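Local coordinates for protein 2-oxoglutarate-dependent dioxygenase DAO (Oryza sativa subsp. indica, PDB 6KUN) that probably oxidises the plant hormone indole-3-acetic acid irreversibly to inactive 2-oxoindole-3-acetic acid, using iron(II) and 2-oxoglutarate, at residues G199-V204 / K231-C236; V257-E262 / H268-R273. All blocks are in the same frame, centred on the assembly; numbering follows the deposited sequence.

Interaction 1 of 2, residues G199-V204 / K231-C236. With AKG (2-oxoglutaric acid), chain G.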
ATOM      1  N   GLY B 199     -20.794   1.606 -23.004  1.00 79.84           N
ATOM      2  CA  GLY B 199     -20.487   2.344 -24.167  1.00 90.68           C
ATOM      3  C   GLY B 199     -19.449   3.462 -23.912  1.00 76.49           C
ATOM      4  O   GLY B 199     -19.053   4.192 -24.820  1.00 82.05           O
ATOM      5  N   GLU B 200     -18.852   3.479 -22.757  1.00 50.06           N
ATOM      6  CA  GLU B 200     -17.991   4.538 -22.323  1.00 50.18           C
ATOM      7  C   GLU B 200     -16.919   3.790 -21.534  1.00 40.19           C
ATOM      8  O   GLU B 200     -17.104   2.644 -21.093  1.00 23.79           O
ATOM      9  CB  GLU B 200     -18.458   5.860 -21.643  1.00 68.59           C
ATOM     10  CG  GLU B 200     -19.577   6.713 -22.391  1.00 79.67           C
ATOM     11  CD  GLU B 200     -20.118   7.947 -21.590  1.00 89.72           C
ATOM     12  OE1 GLU B 200     -20.305   9.033 -22.186  1.00 92.20           O
ATOM     13  OE2 GLU B 200     -20.368   7.829 -20.368  1.00 92.39           O
ATOM     14  N   PHE B 201     -15.763   4.397 -21.385  1.00 39.74           N
ATOM     15  CA  PHE B 201     -14.712   3.825 -20.550  1.00 37.28           C
ATOM     16  C   PHE B 201     -15.043   4.055 -19.085  1.00 38.75           C
ATOM     17  O   PHE B 201     -15.575   5.098 -18.715  1.00 46.54           O
ATOM     18  CB  PHE B 201     -13.361   4.427 -20.939  1.00 27.80           C
ATOM     19  CG  PHE B 201     -12.864   3.935 -22.270  1.00 31.03           C
ATOM     20  CD1 PHE B 201     -13.256   4.578 -23.424  1.00 36.83           C
ATOM     21  CD2 PHE B 201     -12.070   2.801 -22.375  1.00 44.69           C
ATOM     22  CE1 PHE B 201     -12.861   4.121 -24.666  1.00 36.38           C
ATOM     23  CE2 PHE B 201     -11.662   2.332 -23.629  1.00 43.67           C
ATOM     24  CZ  PHE B 201     -12.070   2.995 -24.773  1.00 41.26           C
ATOM     25  N   VAL B 202     -14.807   3.032 -18.268  1.00 35.86           N
ATOM     26  CA  VAL B 202     -15.048   3.104 -16.831  1.00 31.36           C
ATOM     27  C   VAL B 202     -13.743   2.813 -16.103  1.00 41.49           C
ATOM     28  O   VAL B 202     -12.982   1.919 -16.515  1.00 30.00           O
ATOM     29  CB  VAL B 202     -16.135   2.117 -16.390  1.00 39.17           C
ATOM     30  CG1 VAL B 202     -17.429   2.423 -17.121  1.00 40.07           C
ATOM     31  CG2 VAL B 202     -15.673   0.701 -16.643  1.00 40.11           C
ATOM     32  N   PRO B 203     -13.438   3.532 -15.026  1.00 37.17           N
ATOM     33  CA  PRO B 203     -12.150   3.318 -14.367  1.00 28.08           C
ATOM     34  C   PRO B 203     -12.126   1.986 -13.642  1.00 24.84           C
ATOM     35  O   PRO B 203     -13.136   1.478 -13.159  1.00 31.42           O
ATOM     36  CB  PRO B 203     -12.038   4.498 -13.398  1.00 44.96           C
ATOM     37  CG  PRO B 203     -12.988   5.534 -13.959  1.00 40.74           C
ATOM     38  CD  PRO B 203     -14.114   4.748 -14.549  1.00 38.89           C
ATOM     39  N   VAL B 204     -10.937   1.388 -13.624  1.00 27.84           N
ATOM     40  CA  VAL B 204     -10.710   0.240 -12.760  1.00 40.69           C
ATOM     41  C   VAL B 204      -9.854   0.807 -11.630  1.00 56.57           C
ATOM     42  O   VAL B 204      -8.610   0.819 -11.716  1.00 45.20           O
ATOM     43  CB  VAL B 204     -10.041  -0.923 -13.521  1.00 47.36           C
ATOM     44  CG1 VAL B 204      -9.982  -2.137 -12.627  1.00 50.37           C
ATOM     45  CG2 VAL B 204     -10.843  -1.212 -14.782  1.00 37.76           C
ATOM     46  N   LYS B 231     -11.170  -3.805 -24.519  1.00 18.05           N
ATOM     47  CA  LYS B 231     -10.417  -2.618 -24.861  1.00 18.36           C
ATOM     48  C   LYS B 231     -10.132  -1.851 -23.581  1.00 21.61           C
ATOM     49  O   LYS B 231     -11.024  -1.711 -22.730  1.00 25.68           O
ATOM     50  CB  LYS B 231     -11.146  -1.737 -25.856  1.00 20.36           C
ATOM     51  CG  LYS B 231     -11.390  -2.385 -27.213  1.00 27.33           C
ATOM     52  CD  LYS B 231     -12.041  -1.364 -28.157  1.00 37.69           C
ATOM     53  CE  LYS B 231     -12.227  -1.924 -29.571  1.00 47.87           C
ATOM     54  NZ  LYS B 231     -12.904  -0.937 -30.459  1.00 58.07           N
ATOM     55  N   HIS B 232      -8.880  -1.384 -23.456  1.00 19.69           N
ATOM     56  CA  HIS B 232      -8.477  -0.670 -22.266  1.00 16.87           C
ATOM     57  C   HIS B 232      -7.443   0.391 -22.596  1.00 20.79           C
ATOM     58  O   HIS B 232      -6.768   0.356 -23.632  1.00 25.78           O
ATOM     59  CB  HIS B 232      -7.944  -1.597 -21.150  1.00 21.23           C
ATOM     60  CG  HIS B 232      -6.746  -2.413 -21.539  1.00 37.83           C
ATOM     61  ND1 HIS B 232      -6.838  -3.551 -22.306  1.00 36.28           N
ATOM     62  CD2 HIS B 232      -5.437  -2.281 -21.229  1.00 41.37           C
ATOM     63  CE1 HIS B 232      -5.638  -4.070 -22.473  1.00 33.54           C
ATOM     64  NE2 HIS B 232      -4.770  -3.322 -21.827  1.00 34.28           N
ATOM     65  N   ARG B 233      -7.348   1.347 -21.677  1.00 26.16           N
ATOM     66  CA  ARG B 233      -6.395   2.432 -21.772  1.00 26.71           C
ATOM     67  C   ARG B 233      -6.019   2.841 -20.348  1.00 24.88           C
ATOM     68  O   ARG B 233      -6.549   2.319 -19.364  1.00 22.28           O
ATOM     69  CB  ARG B 233      -6.983   3.603 -22.559  1.00 28.08           C
ATOM     70  CG  ARG B 233      -8.046   4.344 -21.785  1.00 32.33           C
ATOM     71  CD  ARG B 233      -8.862   5.288 -22.654  1.00 38.48           C
ATOM     72  NE  ARG B 233      -9.866   5.986 -21.846  1.00 45.48           N
ATOM     73  CZ  ARG B 233     -10.658   6.950 -22.304  1.00 44.16           C
ATOM     74  NH1 ARG B 233     -10.565   7.329 -23.569  1.00 58.31           N
ATOM     75  NH2 ARG B 233     -11.544   7.531 -21.493  1.00 39.67           N
ATOM     76  N   VAL B 234      -5.120   3.804 -20.246  1.00 31.33           N
ATOM     77  CA  VAL B 234      -4.708   4.338 -18.949  1.00 27.10           C
ATOM     78  C   VAL B 234      -4.636   5.856 -19.046  1.00 32.42           C
ATOM     79  O   VAL B 234      -3.750   6.390 -19.728  1.00 34.74           O
ATOM     80  CB  VAL B 234      -3.355   3.768 -18.504  1.00 33.68           C
ATOM     81  CG1 VAL B 234      -2.913   4.472 -17.221  1.00 42.50           C
ATOM     82  CG2 VAL B 234      -3.465   2.284 -18.277  1.00 49.51           C
ATOM     83  N   GLN B 235      -5.558   6.547 -18.371  1.00 31.95           N
ATOM     84  CA  GLN B 235      -5.465   7.992 -18.242  1.00 35.75           C
ATOM     85  C   GLN B 235      -4.473   8.369 -17.150  1.00 32.55           C
ATOM     86  O   GLN B 235      -4.413   7.720 -16.103  1.00 27.95           O
ATOM     87  CB  GLN B 235      -6.815   8.603 -17.866  1.00 42.38           C
ATOM     88  CG  GLN B 235      -7.778   8.790 -18.995  1.00 74.51           C
ATOM     89  CD  GLN B 235      -9.040   9.487 -18.521  1.00 94.38           C
ATOM     90  OE1 GLN B 235      -9.070  10.063 -17.432  1.00 96.83           O
ATOM     91  NE2 GLN B 235     -10.091   9.430 -19.332  1.00 96.33           N
ATOM     92  N   CYS B 236      -3.731   9.442 -17.381  1.00 34.17           N
ATOM     93  CA  CYS B 236      -2.910  10.030 -16.330  1.00 37.38           C
ATOM     94  C   CYS B 236      -3.823  10.809 -15.389  1.00 34.78           C
ATOM     95  O   CYS B 236      -4.494  11.768 -15.796  1.00 28.73           O
ATOM     96  CB  CYS B 236      -1.825  10.949 -16.884  1.00 31.01           C
ATOM     97  SG  CYS B 236      -0.952  11.824 -15.491  1.00 31.19           S
TER
HETATM   98  C1  AKG G 401      -1.762  -3.306 -20.301  1.00 73.33           C
HETATM   99  O1  AKG G 401      -1.953  -3.923 -19.232  1.00 65.02           O
HETATM  100  O2  AKG G 401      -1.511  -3.899 -21.372  1.00 54.16           O
HETATM  101  C2  AKG G 401      -1.836  -1.847 -20.301  1.00 76.35           C
HETATM  102  O5  AKG G 401      -2.645  -1.274 -21.011  1.00 72.04           O
HETATM  103  C3  AKG G 401      -0.903  -1.053 -19.417  1.00 69.22           C
HETATM  104  C4  AKG G 401      -0.789  -1.734 -18.059  1.00 74.03           C
HETATM  105  C5  AKG G 401       0.123  -0.926 -17.167  1.00 73.56           C
HETATM  106  O3  AKG G 401      -0.369  -0.364 -16.163  1.00 74.56           O
HETATM  107  O4  AKG G 401       1.334  -0.849 -17.464  1.00 81.29           O
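On the four-stranded antiparallel sheet of the jelly-roll core, Phe201 of edge strand 201-203 and Arg233 of strand 232-235 stack across strand 191-194, which separates them. The guanidinium of Arg233 lies almost flat on one face of the Phe201 ring, with planes 16° apart and centres 4.1 Å from each other. Its position is off-centre: the line from Arg233 CZ to the ring centroid leans 31° from the ring normal, while Arg233 CD sits more squarely over the face, giving a CH-pi contact 4.1 Å from that centroid. Arg233 NH2 reaches past the ring to Phe201 CB at 3.6 Å. The arginine gets there with CG wedged between the backbone N and the carbonyl carbon (chi1 72°) and an extended chain from CG to NE. A salt bridge from NE to Glu192 of the intervening strand also anchors the guanidinium, so ring and carboxylate both constrain it. One residue earlier, the CB of His232 points away from segment 199-204; His232 CD2 lies 3.0 Å from AKG O5, and its NE2 is modelled in a weak hydrogen bond to AKG O2. His232, like His173 and Asp175, is a predicted iron ligand, and a metal on NE2 would replace that bond. Backbone bonds join Val202 to Val193 and Arg233 to Glu192, while on the far side His232 pairs with His173 of strand 168-173, whose Val172 touches both Phe201 and Arg233.

Interaction 2 of 2, residues V257-E262 / H268-R273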
ATOM      1  N   VAL B 257      -3.262 -21.079 -32.306  1.00 20.25           N
ATOM      2  CA  VAL B 257      -4.510 -20.635 -31.695  1.00 29.49           C
ATOM      3  C   VAL B 257      -5.660 -21.322 -32.412  1.00 22.73           C
ATOM      4  O   VAL B 257      -5.962 -21.009 -33.574  1.00 22.75           O
ATOM      5  CB  VAL B 257      -4.645 -19.107 -31.752  1.00 26.88           C
ATOM      6  CG1 VAL B 257      -5.936 -18.684 -31.064  1.00 26.54           C
ATOM      7  CG2 VAL B 257      -3.427 -18.431 -31.119  1.00 26.61           C
ATOM      8  N   SER B 258      -6.342 -22.242 -31.714  1.00 20.85           N
ATOM      9  CA  SER B 258      -7.518 -22.901 -32.269  1.00 28.33           C
ATOM     10  C   SER B 258      -8.517 -23.241 -31.173  1.00 23.93           C
ATOM     11  O   SER B 258      -8.173 -23.877 -30.181  1.00 32.65           O
ATOM     12  CB  SER B 258      -7.123 -24.192 -33.012  1.00 39.05           C
ATOM     13  OG  SER B 258      -8.284 -24.739 -33.638  1.00 42.04           O
ATOM     14  N   ALA B 259      -9.749 -22.791 -31.348  1.00 25.76           N
ATOM     15  CA  ALA B 259     -10.770 -23.022 -30.353  1.00 24.58           C
ATOM     16  C   ALA B 259     -10.964 -24.514 -30.129  1.00 44.37           C
ATOM     17  O   ALA B 259     -10.823 -25.301 -31.073  1.00 47.69           O
ATOM     18  CB  ALA B 259     -12.088 -22.378 -30.780  1.00 28.80           C
ATOM     19  N   PRO B 260     -11.234 -24.944 -28.902  1.00 39.87           N
ATOM     20  CA  PRO B 260     -11.607 -26.349 -28.675  1.00 41.03           C
ATOM     21  C   PRO B 260     -12.978 -26.683 -29.255  1.00 31.04           C
ATOM     22  O   PRO B 260     -13.889 -25.849 -29.290  1.00 40.31           O
ATOM     23  CB  PRO B 260     -11.595 -26.465 -27.141  1.00 49.54           C
ATOM     24  CG  PRO B 260     -10.726 -25.270 -26.658  1.00 44.37           C
ATOM     25  CD  PRO B 260     -10.982 -24.194 -27.645  1.00 42.15           C
ATOM     26  N   GLY B 261     -13.134 -27.933 -29.676  1.00 48.77           N
ATOM     27  CA  GLY B 261     -14.417 -28.409 -30.178  1.00 38.52           C
ATOM     28  C   GLY B 261     -15.669 -28.014 -29.403  1.00 55.03           C
ATOM     29  O   GLY B 261     -16.677 -27.624 -30.014  1.00 38.56           O
ATOM     30  N   GLU B 262     -15.656 -28.089 -28.069  1.00 31.96           N
ATOM     31  CA  GLU B 262     -16.898 -27.987 -27.322  1.00 48.09           C
ATOM     32  C   GLU B 262     -17.452 -26.563 -27.245  1.00 56.23           C
ATOM     33  O   GLU B 262     -18.565 -26.374 -26.722  1.00 42.96           O
ATOM     34  CB  GLU B 262     -16.732 -28.522 -25.891  1.00 59.23           C
ATOM     35  CG  GLU B 262     -16.321 -29.984 -25.797  1.00 72.07           C
ATOM     36  CD  GLU B 262     -14.803 -30.183 -25.786  1.00 60.07           C
ATOM     37  OE1 GLU B 262     -14.092 -29.531 -26.594  1.00 45.96           O
ATOM     38  OE2 GLU B 262     -14.335 -30.994 -24.960  1.00 52.65           O
ATOM     39  N   HIS B 268     -23.397 -21.328 -32.032  1.00 61.23           N
ATOM     40  CA  HIS B 268     -22.136 -20.585 -32.060  1.00 59.80           C
ATOM     41  C   HIS B 268     -21.174 -21.363 -32.954  1.00 63.01           C
ATOM     42  O   HIS B 268     -20.399 -22.198 -32.473  1.00 51.37           O
ATOM     43  CB  HIS B 268     -21.565 -20.396 -30.656  1.00 66.05           C
ATOM     44  CG  HIS B 268     -22.500 -19.715 -29.703  1.00 68.99           C
ATOM     45  ND1 HIS B 268     -23.497 -20.388 -29.030  1.00 72.73           N
ATOM     46  CD2 HIS B 268     -22.590 -18.422 -29.312  1.00 71.40           C
ATOM     47  CE1 HIS B 268     -24.160 -19.539 -28.266  1.00 75.81           C
ATOM     48  NE2 HIS B 268     -23.630 -18.340 -28.418  1.00 73.01           N
ATOM     49  N   PRO B 269     -21.220 -21.144 -34.268  1.00 63.39           N
ATOM     50  CA  PRO B 269     -20.304 -21.857 -35.175  1.00 42.75           C
ATOM     51  C   PRO B 269     -18.902 -21.248 -35.143  1.00 40.69           C
ATOM     52  O   PRO B 269     -18.701 -20.105 -34.739  1.00 38.56           O
ATOM     53  CB  PRO B 269     -20.940 -21.669 -36.553  1.00 37.11           C
ATOM     54  CG  PRO B 269     -21.685 -20.370 -36.436  1.00 47.24           C
ATOM     55  CD  PRO B 269     -22.129 -20.228 -34.988  1.00 52.42           C
ATOM     56  N   ARG B 270     -17.948 -22.040 -35.596  1.00 26.39           N
ATOM     57  CA  ARG B 270     -16.531 -21.688 -35.535  1.00 45.03           C
ATOM     58  C   ARG B 270     -16.226 -20.334 -36.166  1.00 40.74           C
ATOM     59  O   ARG B 270     -16.422 -20.120 -37.364  1.00 32.78           O
ATOM     60  CB  ARG B 270     -15.762 -22.788 -36.238  1.00 32.05           C
ATOM     61  CG  ARG B 270     -14.250 -22.544 -36.284  1.00 40.56           C
ATOM     62  CD  ARG B 270     -13.496 -23.816 -35.960  1.00 49.02           C
ATOM     63  NE  ARG B 270     -12.051 -23.628 -36.043  1.00 77.62           N
ATOM     64  CZ  ARG B 270     -11.360 -22.735 -35.337  1.00 83.75           C
ATOM     65  NH1 ARG B 270     -11.973 -21.921 -34.492  1.00 95.59           N
ATOM     66  NH2 ARG B 270     -10.048 -22.648 -35.488  1.00 77.01           N
ATOM     67  N   ARG B 271     -15.715 -19.417 -35.344  1.00 29.70           N
ATOM     68  CA  ARG B 271     -15.605 -18.008 -35.706  1.00 30.85           C
ATOM     69  C   ARG B 271     -14.319 -17.671 -36.451  1.00 24.62           C
ATOM     70  O   ARG B 271     -14.338 -16.846 -37.364  1.00 27.55           O
ATOM     71  CB  ARG B 271     -15.688 -17.120 -34.450  1.00 46.84           C
ATOM     72  CG  ARG B 271     -17.051 -17.134 -33.755  1.00 65.16           C
ATOM     73  CD  ARG B 271     -17.978 -16.046 -34.276  1.00 70.64           C
ATOM     74  NE  ARG B 271     -18.093 -14.921 -33.350  1.00 78.07           N
ATOM     75  CZ  ARG B 271     -18.692 -14.986 -32.161  1.00 75.87           C
ATOM     76  NH1 ARG B 271     -19.212 -16.135 -31.735  1.00 70.42           N
ATOM     77  NH2 ARG B 271     -18.755 -13.910 -31.390  1.00 69.18           N
ATOM     78  N   TYR B 272     -13.202 -18.297 -36.096  1.00 24.28           N
ATOM     79  CA  TYR B 272     -11.906 -17.888 -36.600  1.00 31.46           C
ATOM     80  C   TYR B 272     -11.180 -19.087 -37.161  1.00 30.33           C
ATOM     81  O   TYR B 272     -11.299 -20.199 -36.626  1.00 22.53           O
ATOM     82  CB  TYR B 272     -11.076 -17.237 -35.498  1.00 26.59           C
ATOM     83  CG  TYR B 272     -11.750 -16.047 -34.838  1.00 20.87           C
ATOM     84  CD1 TYR B 272     -11.745 -14.802 -35.437  1.00 22.29           C
ATOM     85  CD2 TYR B 272     -12.362 -16.171 -33.612  1.00 21.52           C
ATOM     86  CE1 TYR B 272     -12.329 -13.713 -34.823  1.00 29.15           C
ATOM     87  CE2 TYR B 272     -12.980 -15.103 -33.001  1.00 24.05           C
ATOM     88  CZ  TYR B 272     -12.930 -13.868 -33.614  1.00 21.28           C
ATOM     89  OH  TYR B 272     -13.547 -12.781 -33.011  1.00 28.98           O
ATOM     90  N   ARG B 273     -10.438 -18.857 -38.241  1.00 29.38           N
ATOM     91  CA  ARG B 273      -9.537 -19.903 -38.709  1.00 32.38           C
ATOM     92  C   ARG B 273      -8.428 -20.088 -37.680  1.00 33.93           C
ATOM     93  O   ARG B 273      -8.121 -19.177 -36.895  1.00 21.17           O
ATOM     94  CB  ARG B 273      -8.957 -19.544 -40.087  1.00 28.23           C
ATOM     95  CG  ARG B 273      -7.765 -18.640 -40.072  1.00 48.81           C
ATOM     96  CD  ARG B 273      -7.500 -18.048 -41.465  1.00 60.06           C
ATOM     97  NE  ARG B 273      -8.612 -17.221 -41.922  1.00 56.47           N
ATOM     98  CZ  ARG B 273      -8.489 -16.152 -42.704  1.00 53.08           C
ATOM     99  NH1 ARG B 273      -7.292 -15.762 -43.116  1.00 57.10           N
ATOM    100  NH2 ARG B 273      -9.561 -15.466 -43.053  1.00 51.49           N
TER
HETATM  101  O   HOH W   1      -8.302 -19.543 -34.200  1.00 27.88           O
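Ser258 and Ala259 meet the guanidinium of Arg270 across the two arms of the surface loop that joins strands 256-257 and 275-276 of a small antiparallel pair. Arg270 NH1 comes to 3.7 Å from the methyl carbon Ala259 CB, and Arg270 NH2 to 3.3 Å from Ser258 OG. Both neighbours lie oblique to the guanidinium plane, and the angle at NH2 is too poor for a hydrogen bond, which leaves van der Waals and loose polar contact. The hydroxyl of Ser258 is instead hydrogen-bonded to Glu274, just beyond the second arm. Arg270 reaches across with CG opposite the backbone N (chi1 179°) and a bend at chi2 (137°), which lies well off a staggered value. The guanidinium is also modelled too close to Tyr272 O, so its exact position is doubtful and its contacts with Ser258 and Ala259 are approximate. With the arginine cut back to an alanine, the Ala259 methyl and the Ser258 side chain would probably lose the group that covers them from the second arm, and a gap would open there.

Further out, Ala259 touches Asn224, whose side chain also accepts a hydrogen bond from the backbone N of Arg271. Tyr272 lies on Ala221 of helix 217-222 and bonds through its hydroxyl to Gln220, fastening the second arm to the body of the chain. At the strand end of the loop, Val257 pairs with Phe275 through the backbone, and Val257 O and Arg273 O stand 4.4 Å apart. A single water spans these two acceptors, donating to Val257 O at 2.8 Å and to Arg273 O at 2.7 Å.

How the interactions relate
Interaction 1 closes before interaction 2 opens along the chain; their centres are 29 Å apart, and their nearest atoms, about 11 Å apart, do not touch. Interaction 1 lies beside the catalytic centre: it includes a residue of the 2-oxoglutarate pocket, and the Arg233 side chain is about 6 Å from that of His173, a predicted iron ligand. Interaction 2 is peripheral, its centre about 23 Å from that of the chain against 15 Å for interaction 1, and away from the annotated sites. The side chains of Lys231 and Val257 nevertheless lie at similar distances from bound indole-3-acetic acid, about 13 and 12 Å respectively.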